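Local coordinates for Cobalt/magnesium transport protein CorA (Methanocaldococcus jannaschii, PDB 4EGW) that mediates magnesium influx as a homopentameric membrane channel that closes when cytoplasmic magnesium is high and opens when it is low, at residues A[103-108]-A[130-135]; A[167-172]-A[210-215]. All coordinates share one frame; numbering follows the deposited sequence.

Contact 1: A[103-108]-A[130-135]; sequences PLFEED and KIKAIG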
# COMPACT_ATOMS: atom_id res chain seq x y z
N PRO A 103 -5.71 -9.88 6.68
CA PRO A 103 -5.44 -10.86 5.63
C PRO A 103 -4.60 -12.04 6.16
O PRO A 103 -3.75 -11.87 7.02
CB PRO A 103 -4.64 -10.05 4.60
CG PRO A 103 -5.05 -8.64 4.83
CD PRO A 103 -5.20 -8.54 6.33
N LEU A 104 -4.87 -13.23 5.64
CA LEU A 104 -4.18 -14.44 6.05
C LEU A 104 -3.69 -15.11 4.78
O LEU A 104 -4.43 -15.26 3.81
CB LEU A 104 -5.15 -15.37 6.77
CG LEU A 104 -4.67 -16.79 7.05
CD1 LEU A 104 -3.42 -16.77 7.90
CD2 LEU A 104 -5.77 -17.63 7.71
N PHE A 105 -2.43 -15.53 4.78
CA PHE A 105 -1.83 -16.00 3.55
C PHE A 105 -1.59 -17.50 3.59
O PHE A 105 -1.26 -18.07 4.63
CB PHE A 105 -0.54 -15.23 3.28
CG PHE A 105 -0.60 -13.78 3.68
CD1 PHE A 105 -0.76 -13.41 5.02
CD2 PHE A 105 -0.49 -12.77 2.74
CE1 PHE A 105 -0.81 -12.08 5.39
CE2 PHE A 105 -0.53 -11.44 3.11
CZ PHE A 105 -0.70 -11.09 4.44
N GLU A 106 -1.82 -18.14 2.45
CA GLU A 106 -1.71 -19.58 2.30
C GLU A 106 -1.50 -19.81 0.81
O GLU A 106 -1.25 -18.86 0.07
CB GLU A 106 -3.01 -20.27 2.73
CG GLU A 106 -3.66 -19.67 3.98
CD GLU A 106 -5.18 -19.65 3.90
OE1 GLU A 106 -5.75 -20.45 3.12
OE2 GLU A 106 -5.80 -18.83 4.60
N GLU A 107 -1.60 -21.06 0.37
CA GLU A 107 -1.72 -21.31 -1.05
C GLU A 107 -2.79 -20.36 -1.57
O GLU A 107 -2.61 -19.71 -2.60
CB GLU A 107 -2.13 -22.76 -1.31
CG GLU A 107 -2.41 -23.08 -2.78
CD GLU A 107 -3.28 -24.31 -2.97
OE1 GLU A 107 -4.48 -24.24 -2.65
OE2 GLU A 107 -2.76 -25.35 -3.44
N ASP A 108 -3.90 -20.27 -0.84
CA ASP A 108 -4.96 -19.31 -1.14
C ASP A 108 -5.16 -18.36 0.03
O ASP A 108 -4.94 -18.72 1.18
CB ASP A 108 -6.27 -20.03 -1.48
CG ASP A 108 -6.86 -19.59 -2.81
OD1 ASP A 108 -6.14 -19.65 -3.83
OD2 ASP A 108 -8.03 -19.16 -2.83
N LYS A 130 -0.38 -15.98 12.00
CA LYS A 130 0.53 -14.90 11.73
C LYS A 130 -0.28 -13.77 11.13
O LYS A 130 -1.27 -14.01 10.43
CB LYS A 130 1.61 -15.32 10.75
CG LYS A 130 2.97 -14.67 10.99
CD LYS A 130 2.90 -13.15 11.17
CE LYS A 130 3.11 -12.72 12.63
NZ LYS A 130 3.92 -11.47 12.77
N ILE A 131 0.11 -12.55 11.44
CA ILE A 131 -0.51 -11.38 10.83
C ILE A 131 0.57 -10.51 10.21
O ILE A 131 1.43 -9.95 10.91
CB ILE A 131 -1.35 -10.61 11.84
CG1 ILE A 131 -2.31 -11.58 12.52
CG2 ILE A 131 -2.11 -9.48 11.15
CD1 ILE A 131 -3.43 -10.91 13.24
N LYS A 132 0.53 -10.41 8.90
CA LYS A 132 1.61 -9.81 8.15
C LYS A 132 1.97 -8.45 8.71
O LYS A 132 3.13 -8.05 8.70
CB LYS A 132 1.20 -9.68 6.69
CG LYS A 132 2.36 -9.58 5.74
CD LYS A 132 3.07 -10.91 5.61
CE LYS A 132 4.58 -10.70 5.56
NZ LYS A 132 4.94 -9.39 4.93
N ALA A 133 0.96 -7.74 9.19
CA ALA A 133 1.13 -6.35 9.55
C ALA A 133 1.98 -6.17 10.79
O ALA A 133 2.72 -5.19 10.91
CB ALA A 133 -0.21 -5.68 9.72
N ILE A 134 1.87 -7.12 11.72
CA ILE A 134 2.50 -6.99 13.03
C ILE A 134 3.98 -7.29 12.95
O ILE A 134 4.79 -6.71 13.67
CB ILE A 134 1.82 -7.90 14.06
CG1 ILE A 134 0.33 -7.57 14.10
CG2 ILE A 134 2.45 -7.73 15.43
CD1 ILE A 134 -0.35 -8.11 15.29
N GLY A 135 4.33 -8.21 12.05
CA GLY A 135 5.72 -8.38 11.71
C GLY A 135 6.25 -7.04 11.26
O GLY A 135 7.26 -6.56 11.78
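L104 and F105, where strand 96-104 runs out into a turn, lie beside K130 to K132, where the chain enters helix 132-143. The backbones come nearest at L104 and I131, whose CA atoms are 6.8 Å apart, and no hydrogen bond joins the two segments. I131 is the N-cap residue of the helix, and its O accepts a hydrogen bond from the backbone N of I134. F105 and K132 make the main contact, the lysine chain running across the phenylalanine side chain roughly perpendicular to it. The CE1-CZ side of the ring meets the start of the lysine chain, F105 CZ lying 3.3 Å from K132 CB. Farther out, the chain bends over one face of the ring: K132 CD stands 4.3 Å from the centroid of the F105 ring, 26° off its normal, in a CH-pi contact. CG of K132 is anti to the backbone N (chi1 -158°), and bends at the three following torsions then carry its amino end away from F105. Behind this lies the sheet of the CorA cytoplasmic domain: L104 pairs through its backbone with T110 of the next strand, 110-119, in a beta hairpin. I131 and I134 pack on L114 of that same strand. With an alanine at F105, the CB and CD methylenes of K132 are likely to lose the ring they lie against. L104 adds a looser touch, its CD1 4.3 Å from K130 O, while K132 also packs on D178 of the second subunit.

Contact 2: A[167-172]-A[210-215]; sequences RSYSRI and HKSLIA
Y169 of helix 156-186 reaches across to S212 and L213 of helix 193-225, and it is the residue of its segment that carries the contact. Before it, R167 turns to the second subunit, hydrogen-bonding S170 OG there through NH2, as does R171 farther on, whose NH1 forms a salt bridge with D178 OD2 of that subunit. Y169 itself has CG anti to its own carbonyl carbon (chi1 -80°), which sends the ring towards the second helix. L213 CD2 sits over the centre of one face, 3.5 Å from the centroid of the Y169 ring and only 12° off its normal, a nearly axial CH-pi contact. The two side chains lie alongside each other, pointing opposite ways. At the phenol end, Y169 OH lies against S212 CB, but its hydrogen bond goes to K101 O of strand 96-104, and S212 OG is hydrogen-bonded to T111 OG1 of strand 110-119, so both hydroxyls tie helices to the sheet. L213 also touches I250 and S253 of helix 233-270, completing a set of three long helices, successive ones running in roughly opposite senses, packed together in the CorA cytoplasmic domain.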
# COMPACT_ATOMS: atom_id res chain seq x y z
N ARG A 167 -3.53 -1.89 5.06
CA ARG A 167 -2.56 -1.87 3.98
C ARG A 167 -2.25 -3.27 3.45
O ARG A 167 -1.91 -3.44 2.28
CB ARG A 167 -1.29 -1.19 4.43
CG ARG A 167 -1.20 0.25 3.98
CD ARG A 167 0.08 0.91 4.46
NE ARG A 167 1.27 0.10 4.18
CZ ARG A 167 2.13 0.37 3.21
NH1 ARG A 167 1.95 1.42 2.42
NH2 ARG A 167 3.19 -0.41 3.03
N SER A 168 -2.34 -4.27 4.33
CA SER A 168 -2.25 -5.66 3.89
C SER A 168 -3.32 -5.87 2.84
O SER A 168 -3.05 -6.29 1.73
CB SER A 168 -2.48 -6.63 5.06
OG SER A 168 -1.57 -6.44 6.13
N TYR A 169 -4.56 -5.56 3.21
CA TYR A 169 -5.68 -5.75 2.31
C TYR A 169 -5.46 -5.02 1.00
O TYR A 169 -5.65 -5.60 -0.09
CB TYR A 169 -6.94 -5.20 2.94
CG TYR A 169 -7.60 -6.09 3.97
CD1 TYR A 169 -8.32 -7.20 3.58
CD2 TYR A 169 -7.55 -5.78 5.33
CE1 TYR A 169 -8.97 -8.00 4.51
CE2 TYR A 169 -8.20 -6.58 6.26
CZ TYR A 169 -8.91 -7.69 5.84
OH TYR A 169 -9.55 -8.49 6.74
N SER A 170 -5.08 -3.75 1.10
CA SER A 170 -4.97 -2.88 -0.06
C SER A 170 -3.88 -3.37 -0.99
O SER A 170 -3.96 -3.22 -2.21
CB SER A 170 -4.67 -1.44 0.34
OG SER A 170 -4.63 -0.62 -0.81
N ARG A 171 -2.85 -3.96 -0.41
CA ARG A 171 -1.77 -4.50 -1.21
C ARG A 171 -2.28 -5.65 -2.07
O ARG A 171 -1.96 -5.75 -3.25
CB ARG A 171 -0.66 -5.00 -0.29
CG ARG A 171 0.60 -5.40 -1.02
CD ARG A 171 0.76 -6.91 -1.11
NE ARG A 171 1.01 -7.51 0.19
CZ ARG A 171 1.90 -8.48 0.41
NH1 ARG A 171 2.64 -8.95 -0.59
NH2 ARG A 171 2.06 -8.97 1.63
N ILE A 172 -3.09 -6.51 -1.47
CA ILE A 172 -3.52 -7.73 -2.12
C ILE A 172 -4.62 -7.49 -3.14
O ILE A 172 -4.68 -8.16 -4.17
CB ILE A 172 -3.97 -8.75 -1.07
CG1 ILE A 172 -2.87 -8.94 -0.02
CG2 ILE A 172 -4.33 -10.06 -1.74
CD1 ILE A 172 -3.36 -9.50 1.32
N HIS A 210 -14.27 -9.14 1.71
CA HIS A 210 -15.39 -8.23 1.69
C HIS A 210 -16.12 -8.27 3.02
O HIS A 210 -16.39 -7.23 3.65
CB HIS A 210 -16.32 -8.54 0.54
CG HIS A 210 -17.20 -7.40 0.18
ND1 HIS A 210 -18.48 -7.25 0.70
CD2 HIS A 210 -16.99 -6.33 -0.61
CE1 HIS A 210 -19.01 -6.14 0.22
NE2 HIS A 210 -18.13 -5.56 -0.58
N LYS A 211 -16.43 -9.48 3.46
CA LYS A 211 -16.96 -9.71 4.79
C LYS A 211 -16.07 -9.01 5.82
O LYS A 211 -16.56 -8.25 6.66
CB LYS A 211 -16.98 -11.21 5.07
CG LYS A 211 -18.30 -11.78 5.52
CD LYS A 211 -18.10 -13.23 5.97
CE LYS A 211 -19.27 -13.76 6.78
NZ LYS A 211 -18.89 -15.01 7.50
N SER A 212 -14.77 -9.25 5.72
CA SER A 212 -13.80 -8.76 6.71
C SER A 212 -13.76 -7.25 6.74
O SER A 212 -13.87 -6.64 7.80
CB SER A 212 -12.40 -9.29 6.41
OG SER A 212 -12.22 -10.61 6.90
N LEU A 213 -13.59 -6.66 5.56
CA LEU A 213 -13.52 -5.21 5.43
C LEU A 213 -14.81 -4.59 5.91
O LEU A 213 -14.82 -3.48 6.43
CB LEU A 213 -13.24 -4.85 3.98
CG LEU A 213 -11.89 -5.40 3.54
CD1 LEU A 213 -11.79 -5.55 2.03
CD2 LEU A 213 -10.77 -4.54 4.07
N ILE A 214 -15.91 -5.31 5.73
CA ILE A 214 -17.17 -4.84 6.28
C ILE A 214 -17.02 -4.77 7.80
O ILE A 214 -17.19 -3.70 8.40
CB ILE A 214 -18.34 -5.75 5.90
CG1 ILE A 214 -18.63 -5.65 4.41
CG2 ILE A 214 -19.57 -5.32 6.64
CD1 ILE A 214 -19.00 -4.25 4.00
N ALA A 215 -16.67 -5.89 8.41
CA ALA A 215 -16.59 -6.01 9.86
C ALA A 215 -15.52 -5.10 10.48
O ALA A 215 -15.71 -4.55 11.57
CB ALA A 215 -16.35 -7.45 10.25

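Contact 1 lies at the surface and contact 2 is buried, yet both include a CH-pi contact, nearly centred in contact 2 and more offset in contact 1: a branched leucine methyl on Y169, a bent lysine chain on F105. Contact 1 joins the end of a sheet strand to the start of a helix, whereas contact 2 joins two long helices and fixes its hydroxyls on the sheet. They meet directly through P103, whose CG is 3.3 Å from S168 CB, and through F105, whose CE2 is 3.9 Å from I172 CD1. Helix 156-186 packs on both strand 96-104 and helix 193-225, and Y169 takes part in each. The second subunit borders both contacts.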